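Local structure of protein induced by osmotic stress (Scheffersomyces stipitis, 5YWN) at residues Q16-L21 and L78-P83; K25-V30 and A244-F249. The protein binds NADP and probably catalyses reduction of carbonyl compounds, haloketones among them, to alcohols, as a dihydroflavonol-4-reductase-type short-chain dehydrogenase. The protein carries 1 engineered substitution. All coordinates share one frame; numbering follows the deposited sequence.

Interaction 1: Q16-L21 and L78-P83. With NAP (NADP nicotinamide-adenine-dinucleotide phosphate), chain B.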
loop_
_atom_site.group_PDB
_atom_site.type_symbol
_atom_site.label_atom_id
_atom_site.label_comp_id
_atom_site.label_asym_id
_atom_site.label_seq_id
_atom_site.Cartn_x
_atom_site.Cartn_y
_atom_site.Cartn_z
ATOM N N GLN A 16 8.755 2.626 -0.734
ATOM C CA GLN A 16 9.970 2.590 -1.526
ATOM C C GLN A 16 9.746 2.628 -3.036
ATOM O O GLN A 16 10.453 3.239 -3.691
ATOM C CB GLN A 16 10.895 1.460 -1.116
ATOM C CG GLN A 16 11.559 1.680 0.219
ATOM C CD GLN A 16 12.739 0.792 0.493
ATOM O OE1 GLN A 16 13.672 0.770 -0.242
ATOM N NE2 GLN A 16 12.686 0.084 1.581
ATOM N N GLN A 17 8.761 1.913 -3.535
ATOM C CA GLN A 17 8.376 1.992 -4.904
ATOM C C GLN A 17 7.826 3.364 -5.270
ATOM O O GLN A 17 8.126 3.856 -6.265
ATOM C CB GLN A 17 7.416 0.873 -5.285
ATOM C CG GLN A 17 8.054 -0.497 -5.467
ATOM C CD GLN A 17 8.786 -0.668 -6.795
ATOM O OE1 GLN A 17 9.137 0.241 -7.410
ATOM N NE2 GLN A 17 8.992 -1.852 -7.178
ATOM N N ILE A 18 7.043 3.951 -4.401
ATOM C CA ILE A 18 6.575 5.282 -4.595
ATOM C C ILE A 18 7.776 6.234 -4.675
ATOM O O ILE A 18 7.833 7.010 -5.534
ATOM C CB ILE A 18 5.631 5.702 -3.448
ATOM C CG1 ILE A 18 4.284 4.994 -3.574
ATOM C CG2 ILE A 18 5.438 7.209 -3.374
ATOM C CD1 ILE A 18 3.353 5.242 -2.440
ATOM N N ILE A 19 8.713 6.104 -3.764
ATOM C CA ILE A 19 9.862 6.952 -3.718
ATOM C C ILE A 19 10.702 6.821 -4.989
ATOM O O ILE A 19 11.016 7.761 -5.560
ATOM C CB ILE A 19 10.704 6.689 -2.452
ATOM C CG1 ILE A 19 9.957 7.134 -1.187
ATOM C CG2 ILE A 19 12.071 7.343 -2.543
ATOM C CD1 ILE A 19 10.493 6.629 0.094
ATOM N N ALA A 20 10.958 5.606 -5.429
ATOM C CA ALA A 20 11.713 5.373 -6.640
ATOM C C ALA A 20 11.027 5.976 -7.847
ATOM O O ALA A 20 11.670 6.531 -8.660
ATOM C CB ALA A 20 11.962 3.914 -6.853
ATOM N N LEU A 21 9.724 5.851 -7.940
ATOM C CA LEU A 21 9.023 6.484 -8.989
ATOM C C LEU A 21 9.058 7.997 -8.920
ATOM O O LEU A 21 9.325 8.619 -9.867
ATOM C CB LEU A 21 7.599 6.014 -9.047
ATOM C CG LEU A 21 6.708 6.732 -10.053
ATOM C CD1 LEU A 21 7.208 6.545 -11.448
ATOM C CD2 LEU A 21 5.250 6.340 -9.949
ATOM N N LEU A 78 2.477 12.438 1.082
ATOM C CA LEU A 78 1.924 11.121 0.951
ATOM C C LEU A 78 2.037 10.361 2.276
ATOM O O LEU A 78 3.102 9.971 2.690
ATOM C CB LEU A 78 2.583 10.410 -0.178
ATOM C CG LEU A 78 2.880 11.220 -1.431
ATOM C CD1 LEU A 78 3.664 10.471 -2.454
ATOM C CD2 LEU A 78 1.620 11.733 -2.042
ATOM N N HIS A 79 0.908 10.185 2.920
ATOM C CA HIS A 79 0.817 9.458 4.155
ATOM C C HIS A 79 0.560 7.969 3.925
ATOM O O HIS A 79 -0.530 7.553 3.666
ATOM C CB HIS A 79 -0.265 10.060 5.021
ATOM C CG HIS A 79 -0.378 9.437 6.373
ATOM N ND1 HIS A 79 0.703 9.006 7.080
ATOM C CD2 HIS A 79 -1.449 9.181 7.145
ATOM C CE1 HIS A 79 0.306 8.520 8.230
ATOM N NE2 HIS A 79 -0.995 8.620 8.294
ATOM N N THR A 80 1.614 7.201 3.994
ATOM C CA THR A 80 1.553 5.777 3.743
ATOM C C THR A 80 1.783 4.859 4.955
ATOM O O THR A 80 1.393 3.748 4.947
ATOM C CB THR A 80 2.536 5.355 2.628
ATOM O OG1 THR A 80 3.833 5.275 3.149
ATOM C CG2 THR A 80 2.545 6.303 1.467
ATOM N N ALA A 81 2.435 5.370 5.964
ATOM C CA ALA A 81 2.702 4.600 7.130
ATOM C C ALA A 81 1.450 4.192 7.889
ATOM O O ALA A 81 0.626 4.971 8.168
ATOM C CB ALA A 81 3.659 5.328 8.037
ATOM N N SER A 82 1.360 2.913 8.169
ATOM C CA SER A 82 0.326 2.319 8.950
ATOM C C SER A 82 0.794 0.996 9.515
ATOM O O SER A 82 1.541 0.316 8.900
ATOM C CB SER A 82 -0.881 2.021 8.082
ATOM O OG SER A 82 -2.036 2.394 8.691
ATOM N N PRO A 83 0.262 0.593 10.650
ATOM C CA PRO A 83 0.522 -0.747 11.147
ATOM C C PRO A 83 -0.011 -1.799 10.219
ATOM O O PRO A 83 -1.048 -1.702 9.627
ATOM C CB PRO A 83 -0.201 -0.796 12.451
ATOM C CG PRO A 83 -0.542 0.568 12.789
ATOM C CD PRO A 83 -0.596 1.335 11.541
HETATM P PA NAP B . 4.765 -2.530 5.258
HETATM O O1A NAP B . 5.679 -2.981 4.144
HETATM O O2A NAP B . 4.872 -3.165 6.624
HETATM O O5B NAP B . 4.926 -0.937 5.428
HETATM C C5B NAP B . 4.552 -0.299 6.647
HETATM C C4B NAP B . 5.546 0.809 6.974
HETATM O O4B NAP B . 4.940 1.771 7.843
HETATM C C3B NAP B . 6.781 0.263 7.673
HETATM O O3B NAP B . 7.957 0.517 6.898
HETATM C C2B NAP B . 6.859 0.969 9.013
HETATM O O2B NAP B . 8.081 1.692 9.133
HETATM C C1B NAP B . 5.667 1.912 9.067
HETATM N N9A NAP B . 4.796 1.568 10.219
HETATM C C8A NAP B . 4.105 0.421 10.365
HETATM N N7A NAP B . 3.410 0.426 11.532
HETATM C C5A NAP B . 3.655 1.595 12.152
HETATM C C6A NAP B . 3.241 2.244 13.417
HETATM N N6A NAP B . 2.399 1.624 14.280
HETATM N N1A NAP B . 3.732 3.475 13.682
HETATM C C2A NAP B . 4.569 4.109 12.839
HETATM N N3A NAP B . 4.983 3.573 11.677
HETATM C C4A NAP B . 4.571 2.345 11.282
HETATM O O3 NAP B . 3.244 -2.678 4.751
HETATM P PN NAP B . 2.877 -2.475 3.197
HETATM O O1N NAP B . 2.315 -3.773 2.671
HETATM O O2N NAP B . 4.060 -1.833 2.512
HETATM O O5D NAP B . 1.683 -1.396 3.255
HETATM C C5D NAP B . 1.925 -0.030 2.923
HETATM C C4D NAP B . 0.649 0.783 3.110
HETATM O O4D NAP B . -0.271 0.508 2.049
HETATM C C3D NAP B . -0.043 0.451 4.424
HETATM O O3D NAP B . -0.078 1.596 5.281
HETATM C C2D NAP B . -1.446 0.007 4.064
HETATM O O2D NAP B . -2.421 0.841 4.699
HETATM C C1D NAP B . -1.551 0.110 2.550
HETATM N N1N NAP B . -1.946 -1.183 1.982
HETATM C C2N NAP B . -1.004 -2.056 1.604
HETATM C C3N NAP B . -1.357 -3.288 1.063
HETATM C C7N NAP B . -0.296 -4.260 0.641
HETATM O O7N NAP B . -0.604 -5.417 0.407
HETATM N N7N NAP B . 0.962 -3.833 0.533
HETATM C C4N NAP B . -2.698 -3.609 0.918
HETATM C C5N NAP B . -3.654 -2.687 1.318
HETATM C C6N NAP B . -3.248 -1.470 1.852
HETATM P P2B NAP B . 9.385 0.994 9.767
HETATM O O1X NAP B . 10.177 2.148 10.334
HETATM O O2X NAP B . 8.826 0.051 10.804
HETATM O O3X NAP B . 10.039 0.309 8.590
#
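In the NADP-binding site of the Rossmann fold, Ile-18 of helix 13-24 packs on Leu-78 and Thr-80, where strand 74-79 ends and gives way to the loop that lies along the cofactor. Ile-18 divides its two branches between these partners. With CG1 beside the backbone N (chi1 -73°), Ile-18 CG2 stands anti to that N and meets Leu-78 CD1 at 3.8 Å, the two side chains passing at a slant. The longer branch is extended, so that Ile-18 CD1 comes tip to tip with Thr-80 CG2 at 4.1 Å. Thr-80 sorts its own branches in the same way: its methyl faces the helix while OG1 is hydrogen-bonded to Ser-8 O, which keeps the apolar arm turned toward Ile-18.

The backbone of Thr-80 serves the ligand. The NAP hydroxyl O3D, on the nicotinamide ribose, donates a hydrogen bond of 2.6 Å to Thr-80 O. Ala-81 CB lies 3.8 Å from O4B of the adenine ribose in NAP. Farther along, the Pro-83 ring lies beside N6A and N7A of the adenine, with Pro-83 CG 3.5 Å from NAP N6A and Pro-83 CB 3.9 Å from NAP N7A. An alanine in place of Pro-83 lacks CG and CD, which would probably leave the N6A side of the adenine less well packed and the loop backbone freer to turn.

Around the contact, the backbone of Leu-78 is hydrogen-bonded to Phe-6 and Ser-8, and its side chain packs on Val-5 and Val-7 of the adjoining strand 4-7. Ile-18 also touches Ala-242 of helix 238-250, and Ser-82 and Pro-83 lie against helix 91-113.

Interaction 2: K25-V30 and A244-F249; sequences KGYKVV and AHLAAF
Tyr-27 and Phe-249 reach each other from opposite directions through different first torsions: Tyr-27 holds CG beside its backbone N and anti to the carbonyl carbon (chi1 -63°), whereas Phe-249 places CG between its N and carbonyl carbon (chi1 80°). The result is a T-shaped (edge-to-face) pair in which Phe-249 turns its edge to a face of Tyr-27, with centroids 5.6 Å apart and planes at 77°. Phe-249 CE1 does the closest touching, 4.0 Å from Tyr-27 CZ and 3.9 Å from Tyr-27 OH, while Phe-249 CZ stands over the tyrosine ring toward its rim. Within the helix, the carbonyl Leu-246 O lies 3.8 Å above the plane of the Phe-249 ring.

Leu-246, one turn earlier, adds two looser apolar contacts: Leu-246 CD1 is 4.3 Å from Tyr-27 CE2, and Leu-246 CD2 is 4.4 Å from Lys-25 CG. The phenol is held at its far end too, for Tyr-27 OH is hydrogen-bonded to Glu-250 OE1, which helps to fix the ring.

Gly-26, with positive phi, closes helix 13-24 in a Schellman motif and turns the chain so that Tyr-27 faces helix 238-250. This turn belongs to the beta-alpha-beta crossover of a Rossmann fold, strand 4-7, helix 13-24, strand 28-33, here packed against helix 238-250.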
loop_
_atom_site.group_PDB
_atom_site.type_symbol
_atom_site.label_atom_id
_atom_site.label_comp_id
_atom_site.label_asym_id
_atom_site.label_seq_id
_atom_site.Cartn_x
_atom_site.Cartn_y
_atom_site.Cartn_z
ATOM N N LYS A 25 10.879 10.888 -11.692
ATOM C CA LYS A 25 10.228 11.980 -12.360
ATOM C C LYS A 25 10.807 13.376 -12.020
ATOM O O LYS A 25 10.325 14.369 -12.464
ATOM C CB LYS A 25 8.731 11.926 -12.120
ATOM C CG LYS A 25 8.060 10.658 -12.592
ATOM C CD LYS A 25 7.724 10.674 -14.048
ATOM C CE LYS A 25 7.307 9.308 -14.535
ATOM N NZ LYS A 25 7.124 9.233 -15.998
ATOM N N GLY A 26 11.862 13.406 -11.253
ATOM C CA GLY A 26 12.495 14.633 -10.889
ATOM C C GLY A 26 12.120 15.373 -9.621
ATOM O O GLY A 26 12.686 16.379 -9.323
ATOM N N TYR A 27 11.196 14.842 -8.861
ATOM C CA TYR A 27 10.915 15.345 -7.538
ATOM C C TYR A 27 12.025 15.028 -6.580
ATOM O O TYR A 27 12.732 14.110 -6.739
ATOM C CB TYR A 27 9.619 14.729 -7.014
ATOM C CG TYR A 27 8.420 15.077 -7.811
ATOM C CD1 TYR A 27 7.724 16.218 -7.566
ATOM C CD2 TYR A 27 7.987 14.269 -8.789
ATOM C CE1 TYR A 27 6.635 16.567 -8.306
ATOM C CE2 TYR A 27 6.905 14.602 -9.527
ATOM C CZ TYR A 27 6.233 15.759 -9.268
ATOM O OH TYR A 27 5.174 16.081 -9.972
ATOM N N LYS A 28 12.159 15.839 -5.577
ATOM C CA LYS A 28 12.851 15.486 -4.403
ATOM C C LYS A 28 11.910 14.809 -3.410
ATOM O O LYS A 28 10.748 14.978 -3.471
ATOM C CB LYS A 28 13.527 16.685 -3.797
ATOM C CG LYS A 28 14.861 17.017 -4.389
ATOM C CD LYS A 28 15.382 18.249 -3.722
ATOM C CE LYS A 28 16.773 18.625 -4.124
ATOM N NZ LYS A 28 16.789 19.764 -5.054
ATOM N N VAL A 29 12.478 14.071 -2.487
ATOM C CA VAL A 29 11.748 13.361 -1.507
ATOM C C VAL A 29 12.245 13.593 -0.097
ATOM O O VAL A 29 13.375 13.634 0.140
ATOM C CB VAL A 29 11.717 11.831 -1.831
ATOM C CG1 VAL A 29 11.208 11.011 -0.689
ATOM C CG2 VAL A 29 10.927 11.567 -3.078
ATOM N N VAL A 30 11.327 13.673 0.822
ATOM C CA VAL A 30 11.634 13.614 2.218
ATOM C C VAL A 30 10.831 12.519 2.855
ATOM O O VAL A 30 9.647 12.550 2.825
ATOM C CB VAL A 30 11.298 14.957 2.887
ATOM C CG1 VAL A 30 11.681 14.989 4.337
ATOM C CG2 VAL A 30 11.846 16.127 2.122
ATOM N N ALA A 244 -0.404 5.171 -9.246
ATOM C CA ALA A 244 -1.643 5.719 -8.740
ATOM C C ALA A 244 -1.437 6.831 -7.722
ATOM O O ALA A 244 -2.127 7.787 -7.740
ATOM C CB ALA A 244 -2.565 4.660 -8.204
ATOM N N HIS A 245 -0.453 6.673 -6.883
ATOM C CA HIS A 245 -0.107 7.726 -5.959
ATOM C C HIS A 245 0.348 8.987 -6.716
ATOM O O HIS A 245 -0.061 10.035 -6.404
ATOM C CB HIS A 245 0.893 7.259 -4.915
ATOM C CG HIS A 245 0.295 6.472 -3.791
ATOM N ND1 HIS A 245 -0.132 5.184 -3.931
ATOM C CD2 HIS A 245 0.021 6.812 -2.520
ATOM C CE1 HIS A 245 -0.609 4.757 -2.792
ATOM N NE2 HIS A 245 -0.518 5.723 -1.917
ATOM N N LEU A 246 1.135 8.812 -7.755
ATOM C CA LEU A 246 1.553 9.908 -8.574
ATOM C C LEU A 246 0.398 10.613 -9.233
ATOM O O LEU A 246 0.271 11.781 -9.108
ATOM C CB LEU A 246 2.507 9.450 -9.630
ATOM C CG LEU A 246 3.155 10.517 -10.450
ATOM C CD1 LEU A 246 4.112 11.275 -9.582
ATOM C CD2 LEU A 246 3.868 9.916 -11.632
ATOM N N ALA A 247 -0.486 9.854 -9.824
ATOM C CA ALA A 247 -1.687 10.374 -10.407
ATOM C C ALA A 247 -2.494 11.103 -9.336
ATOM O O ALA A 247 -3.034 12.124 -9.579
ATOM C CB ALA A 247 -2.530 9.257 -10.958
ATOM N N ALA A 248 -2.511 10.561 -8.157
ATOM C CA ALA A 248 -3.346 11.037 -7.089
ATOM C C ALA A 248 -3.037 12.461 -6.678
ATOM O O ALA A 248 -3.885 13.114 -6.204
ATOM C CB ALA A 248 -3.303 10.125 -5.895
ATOM N N PHE A 249 -1.775 12.846 -6.788
ATOM C CA PHE A 249 -1.380 14.215 -6.574
ATOM C C PHE A 249 -1.148 15.118 -7.785
ATOM O O PHE A 249 -1.222 16.292 -7.665
ATOM C CB PHE A 249 -0.283 14.334 -5.529
ATOM C CG PHE A 249 1.115 14.027 -6.002
ATOM C CD1 PHE A 249 1.889 14.979 -6.594
ATOM C CD2 PHE A 249 1.685 12.825 -5.747
ATOM C CE1 PHE A 249 3.168 14.689 -6.977
ATOM C CE2 PHE A 249 2.969 12.552 -6.087
ATOM C CZ PHE A 249 3.714 13.476 -6.702
#

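How the interactions relate
Interactions 1 and 2 lie side by side, their centres 10 Å apart, and share a packed layer between helices 13-24 and 238-250 and the parallel sheet. Ile-18 CD1 comes within 3.6 Å of His-245 CG, and Leu-78 CD2 lies 3.9 Å from Phe-249 CD2, so each segment of interaction 1 also packs on helix 238-250. Leu-21 CD2 meets Leu-246 CB at 4.2 Å. Helix 13-24 and strand 28-33 follow each other in the chain, joined by the short turn through Gly-26. Interaction 1 touches NADP itself; interaction 2 lies farther from the cofactor, the side chain of Phe-249 about 10 Å from that of the cofactor-binding Thr-80.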